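Local coordinates for sialidase B (Streptococcus pneumoniae serotype 4, PDB 4XJW), which releases terminal sialic acid from oligosaccharides, glycoproteins and glycolipids by cleaving alpha-(2->3), alpha-(2->6) and alpha-(2->8) glycosidic linkages, and is seen here with the inhibitor Optactin bound, at residues A[194-197]-A[198-201]; A[365-368]-A[369-373]; A[414-417]-A[418-422]. The protein carries 1 engineered substitution. All blocks are in the same frame, centred on the assembly; numbering follows the deposited sequence.

Overall arrangement
All three contacts are local turns in a sialidase rich in strand and almost without helix. Contact 1 is a partly buried loop leading into strand 205-213, the start of the propeller, and relies on one carboxylate to collect backbone and side-chain donors. Contact 2 turns a hairpin between strands 360-366 and 372-374 in an inserted sheet, apolar and buried on one side, more open at the tip. Contact 3, the most buried, carries the chain out of that inserted sheet into strand 420-426, using a tyrosine hydroxyl and no charge. Contacts 2 and 3 both touch Val406, with nearest atoms about 6 Å apart; contact 1 stays about 17 Å from both, again between nearest atoms.

Contact 1. Residues A[194-197]-A[198-201]; sequences IFQS and GDST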
loop_
_atom_site.group_PDB
_atom_site.type_symbol
_atom_site.label_atom_id
_atom_site.label_comp_id
_atom_site.label_asym_id
_atom_site.label_seq_id
_atom_site.Cartn_x
_atom_site.Cartn_y
_atom_site.Cartn_z
ATOM N N ILE A 194 -6.602 -5.901 6.660
ATOM C CA ILE A 194 -5.689 -6.964 7.041
ATOM C C ILE A 194 -4.525 -6.376 7.846
ATOM O O ILE A 194 -4.271 -6.779 8.987
ATOM C CB ILE A 194 -5.161 -7.727 5.810
ATOM C CG1 ILE A 194 -6.329 -8.318 5.018
ATOM C CG2 ILE A 194 -4.211 -8.847 6.244
ATOM C CD1 ILE A 194 -5.931 -9.029 3.755
ATOM N N PHE A 195 -3.814 -5.434 7.241
ATOM C CA PHE A 195 -2.760 -4.676 7.902
ATOM C C PHE A 195 -3.321 -3.308 8.245
ATOM O O PHE A 195 -4.079 -2.733 7.459
ATOM C CB PHE A 195 -1.569 -4.532 6.945
ATOM C CG PHE A 195 -1.060 -5.847 6.426
ATOM C CD1 PHE A 195 -0.196 -6.623 7.196
ATOM C CD2 PHE A 195 -1.461 -6.324 5.181
ATOM C CE1 PHE A 195 0.272 -7.864 6.744
ATOM C CE2 PHE A 195 -0.989 -7.561 4.704
ATOM C CZ PHE A 195 -0.116 -8.320 5.475
ATOM N N GLN A 196 -2.992 -2.784 9.419
ATOM C CA GLN A 196 -3.556 -1.491 9.792
ATOM C C GLN A 196 -2.685 -0.777 10.802
ATOM O O GLN A 196 -1.926 -1.409 11.516
ATOM C CB GLN A 196 -4.978 -1.655 10.339
ATOM C CG GLN A 196 -5.060 -2.520 11.590
ATOM C CD GLN A 196 -6.394 -3.227 11.704
ATOM O OE1 GLN A 196 -7.414 -2.608 11.976
ATOM N NE2 GLN A 196 -6.391 -4.543 11.478
ATOM N N SER A 197 -2.790 0.548 10.845
ATOM C CA SER A 197 -2.027 1.348 11.804
ATOM C C SER A 197 -2.222 0.888 13.241
ATOM O O SER A 197 -3.348 0.698 13.694
ATOM C CB SER A 197 -2.432 2.812 11.699
ATOM O OG SER A 197 -2.162 3.315 10.418
ATOM N N GLY A 198 -1.121 0.704 13.958
ATOM C CA GLY A 198 -1.199 0.334 15.362
ATOM C C GLY A 198 -1.184 -1.161 15.598
ATOM O O GLY A 198 -1.226 -1.631 16.746
ATOM N N ASP A 199 -1.136 -1.929 14.512
ATOM C CA ASP A 199 -0.969 -3.370 14.644
ATOM C C ASP A 199 0.455 -3.775 15.042
ATOM O O ASP A 199 1.296 -2.929 15.349
ATOM C CB ASP A 199 -1.474 -4.124 13.394
ATOM C CG ASP A 199 -0.586 -3.953 12.158
ATOM O OD1 ASP A 199 0.545 -3.437 12.264
ATOM O OD2 ASP A 199 -1.031 -4.386 11.061
ATOM N N SER A 200 0.711 -5.078 15.033
ATOM C CA SER A 200 1.999 -5.626 15.466
ATOM C C SER A 200 3.218 -5.117 14.690
ATOM O O SER A 200 4.345 -5.211 15.186
ATOM C CB SER A 200 1.962 -7.144 15.353
ATOM O OG SER A 200 1.646 -7.526 14.028
ATOM N N THR A 201 3.013 -4.609 13.475
ATOM C CA THR A 201 4.138 -4.112 12.680
ATOM C C THR A 201 4.651 -2.773 13.190
ATOM O O THR A 201 5.828 -2.449 13.013
ATOM C CB THR A 201 3.806 -3.950 11.173
ATOM O OG1 THR A 201 2.881 -2.869 10.975
ATOM C CG2 THR A 201 3.245 -5.239 10.589
HETATM O O HOH W 1 -3.382 -5.799 11.350
#
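The carboxylate of Asp199 folds back so far that its CG presses to 2.9 Å from Gln196 O, a carbonyl oxygen lying against the carboxylate carbon. The same fold brings OD2 over the backbone of Gln196, whose N donates to it at 3.0 Å in a nearly straight bond (172°), coming from above the carboxylate plane. Asp199 gains this position because CG sits between its own N and carbonyl carbon (chi1 71°), curled inward over the turn. That turn is a type II beta turn from Gln196 to Asp199, closed by Asp199 N to Gln196 O at 3.1 Å; Gly198, with a positive phi of 92°, takes the third place, where a CB would run into Ser197 O. The turn lies in the loop that leads into propeller strand 205-213, with the Phe195 ring packed on strands 219-226 and 237-244. At the other oxygen, Asp199 OD1 forms an Asx turn with Thr201 N and uses its syn lone pair for Thr201 OG1, 2.7 Å away. A water donates to Asp199 OD2 (2.8 Å) and to Ile194 O, and accepts from Gln196 NE2. Ser197 OG hydrogen-bonds to Asn204 OD1, while Ser200 N reaches Glu253.

Contact 2. Residues A[365-368]-A[369-373]; sequences TIND and KYEVL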
loop_
_atom_site.group_PDB
_atom_site.type_symbol
_atom_site.label_atom_id
_atom_site.label_comp_id
_atom_site.label_asym_id
_atom_site.label_seq_id
_atom_site.Cartn_x
_atom_site.Cartn_y
_atom_site.Cartn_z
ATOM N N THR A 365 33.632 -13.200 10.589
ATOM C CA THR A 365 32.704 -14.019 9.825
ATOM C C THR A 365 31.338 -13.344 9.743
ATOM O O THR A 365 31.034 -12.429 10.513
ATOM C CB THR A 365 32.546 -15.433 10.424
ATOM O OG1 THR A 365 32.056 -15.336 11.767
ATOM C CG2 THR A 365 33.879 -16.180 10.423
ATOM N N ILE A 366 30.530 -13.796 8.790
ATOM C CA ILE A 366 29.158 -13.332 8.634
ATOM C C ILE A 366 28.235 -14.519 8.904
ATOM O O ILE A 366 28.434 -15.589 8.333
ATOM C CB ILE A 366 28.919 -12.816 7.202
ATOM C CG1 ILE A 366 29.965 -11.764 6.818
ATOM C CG2 ILE A 366 27.515 -12.271 7.044
ATOM C CD1 ILE A 366 29.945 -10.511 7.694
ATOM N N ASN A 367 27.239 -14.345 9.769
ATOM C CA ASN A 367 26.296 -15.433 10.039
ATOM C C ASN A 367 25.142 -15.462 9.029
ATOM O O ASN A 367 25.173 -14.740 8.033
ATOM C CB ASN A 367 25.800 -15.433 11.500
ATOM C CG ASN A 367 24.929 -14.225 11.849
ATOM O OD1 ASN A 367 24.464 -13.497 10.976
ATOM N ND2 ASN A 367 24.701 -14.020 13.140
ATOM N N ASP A 368 24.130 -16.290 9.275
ATOM C CA ASP A 368 23.013 -16.372 8.336
ATOM C C ASP A 368 22.102 -15.144 8.398
ATOM O O ASP A 368 21.319 -14.901 7.481
ATOM C CB ASP A 368 22.199 -17.655 8.527
ATOM C CG ASP A 368 21.071 -17.789 7.498
ATOM O OD1 ASP A 368 21.243 -17.334 6.336
ATOM O OD2 ASP A 368 20.002 -18.334 7.856
ATOM N N LYS A 369 22.210 -14.352 9.458
ATOM C CA LYS A 369 21.421 -13.127 9.526
ATOM C C LYS A 369 22.151 -11.952 8.853
ATOM O O LYS A 369 21.691 -10.809 8.924
ATOM C CB LYS A 369 21.055 -12.786 10.974
ATOM C CG LYS A 369 20.431 -13.942 11.747
ATOM C CD LYS A 369 19.813 -13.465 13.051
ATOM C CE LYS A 369 19.749 -14.580 14.085
ATOM N NZ LYS A 369 19.038 -14.140 15.326
ATOM N N TYR A 370 23.268 -12.251 8.188
ATOM C CA TYR A 370 24.131 -11.235 7.575
ATOM C C TYR A 370 24.731 -10.298 8.622
ATOM O O TYR A 370 25.058 -9.144 8.339
ATOM C CB TYR A 370 23.418 -10.472 6.453
ATOM C CG TYR A 370 23.272 -11.314 5.217
ATOM C CD1 TYR A 370 22.183 -12.165 5.066
ATOM C CD2 TYR A 370 24.240 -11.295 4.219
ATOM C CE1 TYR A 370 22.051 -12.954 3.948
ATOM C CE2 TYR A 370 24.118 -12.087 3.093
ATOM C CZ TYR A 370 23.016 -12.915 2.968
ATOM O OH TYR A 370 22.866 -13.712 1.857
ATOM N N GLU A 371 24.879 -10.828 9.831
ATOM C CA GLU A 371 25.467 -10.096 10.942
ATOM C C GLU A 371 26.962 -10.373 11.062
ATOM O O GLU A 371 27.428 -11.466 10.729
ATOM C CB GLU A 371 24.734 -10.449 12.234
ATOM C CG GLU A 371 23.275 -9.987 12.227
ATOM C CD GLU A 371 22.405 -10.693 13.260
ATOM O OE1 GLU A 371 22.911 -11.583 13.974
ATOM O OE2 GLU A 371 21.206 -10.352 13.346
ATOM N N VAL A 372 27.710 -9.376 11.527
ATOM C CA VAL A 372 29.168 -9.471 11.610
ATOM C C VAL A 372 29.628 -10.047 12.946
ATOM O O VAL A 372 29.218 -9.577 14.012
ATOM C CB VAL A 372 29.826 -8.092 11.434
ATOM C CG1 VAL A 372 31.345 -8.218 11.491
ATOM C CG2 VAL A 372 29.387 -7.457 10.125
ATOM N N LEU A 373 30.484 -11.063 12.883
ATOM C CA LEU A 373 31.087 -11.629 14.081
ATOM C C LEU A 373 32.594 -11.416 14.035
ATOM O O LEU A 373 33.197 -11.475 12.966
ATOM C CB LEU A 373 30.776 -13.125 14.189
ATOM C CG LEU A 373 29.444 -13.551 14.826
ATOM C CD1 LEU A 373 28.243 -13.089 14.031
ATOM C CD2 LEU A 373 29.394 -15.054 14.994
#
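With chi1 of 67° and chi2 of 14°, Asn367 curls its amide over the turn so that OD1 faces the backbone N of Glu371 and ND2 faces that residue's carboxylate. Glu371 answers with an extended chain that carries OE1 to the amide. Asn367 ND2 donates to Glu371 OE1 at 3.1 Å, almost perfectly straight and in the amide plane, yet it meets OE1 from above the carboxylate plane, the two flat groups being turned 51° apart. Asn367 OD1 accepts from Glu371 N at 2.9 Å, and a weak bond from Lys369 N adds to it. Beneath this side-chain pair the backbone makes a type I beta turn from Asn367 to Tyr370 with a G1-type beta bulge: Asn367 O accepts from Tyr370 N, Asn367 N donates to Glu371 O at 3.0 Å, and Tyr370 takes the left-handed conformation. The hairpin's strands continue through Thr365 and Leu373, a hydrogen-bonded pair joined by Leu373 N to Thr365 O at 2.8 Å and by the return bond from Thr365 N to Leu373 O. Ile366 and Val372 share the buried face, CD1 of the former 3.9 Å from CG2 of the latter, both against Val406. The Tyr370 ring lies nearly parallel to that of Phe436, and its OH bonds to Leu438 N. Since oxygen and nitrogen of the Asn367 amide each have a partner of matching polarity, its flip is fixed, and the ND2 bond probably favours the ionised form of Glu371.

Contact 3. Residues A[414-417]-A[418-422]; sequences KVTP and TNYIA
Thr416 O is gripped by two donors from the segment that follows it: Thr418 N at 2.8 Å and the phenol Tyr420 OH at 2.9 Å. The first closes an inverse gamma turn centred on Pro417, a sharp bend by which the chain leaves strand 413-414 of the inserted sheet and enters strand 420-426 of the propeller, next to strand 301-308. As expected of so tight a turn, its bond is strongly bent: Thr418 N stands above the carbonyl plane and meets the oxygen at a C=O...N angle of only 97°. The tyrosine approaches more favourably, its OH tilted 18° from the carbonyl plane, while Thr416 O lies near the plane of the ring at its edge. Tyr420 reaches back across the bend because CG lies beside its own N, anti to the carbonyl carbon (chi1 -55°), and the phenol comes in roughly perpendicular to the Thr416 side chain. The hydroxyl is thereby wedged against carbon as well, 3.4 Å from Thr416 CB and 3.7 Å from Val415 CB. Leu333 and Leu438 add apolar cover to Tyr420, and the hydroxyl of this buried residue has its acceptor in Thr416 O. On the turn itself, the two threonine side chains run alongside each other in a common direction. Thr418 OG1 hydrogen-bonds to Asn318 O in the loop after strand 301-308, while its methyl CG2 stays within 3.9 Å of Thr416 CG2.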
loop_
_atom_site.group_PDB
_atom_site.type_symbol
_atom_site.label_atom_id
_atom_site.label_comp_id
_atom_site.label_asym_id
_atom_site.label_seq_id
_atom_site.Cartn_x
_atom_site.Cartn_y
_atom_site.Cartn_z
ATOM N N LYS A 414 30.633 -3.219 5.075
ATOM C CA LYS A 414 29.430 -2.795 4.358
ATOM C C LYS A 414 29.355 -3.373 2.949
ATOM O O LYS A 414 30.371 -3.499 2.261
ATOM C CB LYS A 414 29.357 -1.261 4.329
ATOM C CG LYS A 414 29.024 -0.688 5.700
ATOM C CD LYS A 414 29.178 0.823 5.756
ATOM C CE LYS A 414 27.948 1.544 5.266
ATOM N NZ LYS A 414 28.009 3.001 5.620
ATOM N N VAL A 415 28.145 -3.736 2.525
ATOM C CA VAL A 415 27.934 -4.230 1.170
ATOM C C VAL A 415 27.909 -3.078 0.175
ATOM O O VAL A 415 27.782 -1.910 0.550
ATOM C CB VAL A 415 26.625 -5.038 1.053
ATOM C CG1 VAL A 415 26.663 -6.239 1.978
ATOM C CG2 VAL A 415 25.426 -4.169 1.381
ATOM N N THR A 416 28.033 -3.419 -1.101
ATOM C CA THR A 416 27.926 -2.443 -2.174
ATOM C C THR A 416 26.577 -1.726 -2.103
ATOM O O THR A 416 25.548 -2.371 -1.900
ATOM C CB THR A 416 28.057 -3.151 -3.538
ATOM O OG1 THR A 416 29.330 -3.813 -3.619
ATOM C CG2 THR A 416 27.911 -2.180 -4.681
ATOM N N PRO A 417 26.579 -0.387 -2.218
ATOM C CA PRO A 417 25.338 0.400 -2.167
ATOM C C PRO A 417 24.540 0.238 -3.445
ATOM O O PRO A 417 24.492 1.135 -4.273
ATOM C CB PRO A 417 25.837 1.844 -2.034
ATOM C CG PRO A 417 27.190 1.814 -2.699
ATOM C CD PRO A 417 27.768 0.481 -2.305
ATOM N N THR A 418 23.914 -0.922 -3.599
ATOM C CA THR A 418 23.102 -1.195 -4.775
ATOM C C THR A 418 21.924 -2.037 -4.320
ATOM O O THR A 418 21.844 -2.378 -3.146
ATOM C CB THR A 418 23.919 -1.932 -5.864
ATOM O OG1 THR A 418 23.183 -1.962 -7.096
ATOM C CG2 THR A 418 24.267 -3.352 -5.422
ATOM N N ASN A 419 21.015 -2.368 -5.231
ATOM C CA ASN A 419 19.849 -3.184 -4.858
ATOM C C ASN A 419 20.083 -4.674 -5.077
ATOM O O ASN A 419 20.768 -5.081 -6.028
ATOM C CB ASN A 419 18.616 -2.737 -5.639
ATOM C CG ASN A 419 18.841 -2.790 -7.131
ATOM O OD1 ASN A 419 19.619 -2.000 -7.669
ATOM N ND2 ASN A 419 18.171 -3.724 -7.810
ATOM N N TYR A 420 19.497 -5.486 -4.196
ATOM C CA TYR A 420 19.624 -6.939 -4.258
ATOM C C TYR A 420 18.242 -7.587 -4.232
ATOM O O TYR A 420 17.248 -6.917 -3.952
ATOM C CB TYR A 420 20.432 -7.472 -3.070
ATOM C CG TYR A 420 21.805 -6.858 -2.907
ATOM C CD1 TYR A 420 21.967 -5.600 -2.326
ATOM C CD2 TYR A 420 22.941 -7.542 -3.323
ATOM C CE1 TYR A 420 23.224 -5.044 -2.172
ATOM C CE2 TYR A 420 24.199 -6.992 -3.173
ATOM C CZ TYR A 420 24.331 -5.746 -2.603
ATOM O OH TYR A 420 25.588 -5.201 -2.458
ATOM N N ILE A 421 18.189 -8.885 -4.511
ATOM C CA ILE A 421 16.971 -9.667 -4.288
ATOM C C ILE A 421 17.284 -10.722 -3.247
ATOM O O ILE A 421 18.324 -11.375 -3.324
ATOM C CB ILE A 421 16.470 -10.360 -5.573
ATOM C CG1 ILE A 421 16.103 -9.324 -6.630
ATOM C CG2 ILE A 421 15.243 -11.239 -5.285
ATOM C CD1 ILE A 421 15.597 -9.927 -7.945
ATOM N N ALA A 422 16.398 -10.880 -2.267
ATOM C CA ALA A 422 16.567 -11.942 -1.277
ATOM C C ALA A 422 15.350 -12.831 -1.270
ATOM O O ALA A 422 14.290 -12.424 -1.733
ATOM C CB ALA A 422 16.796 -11.372 0.091
#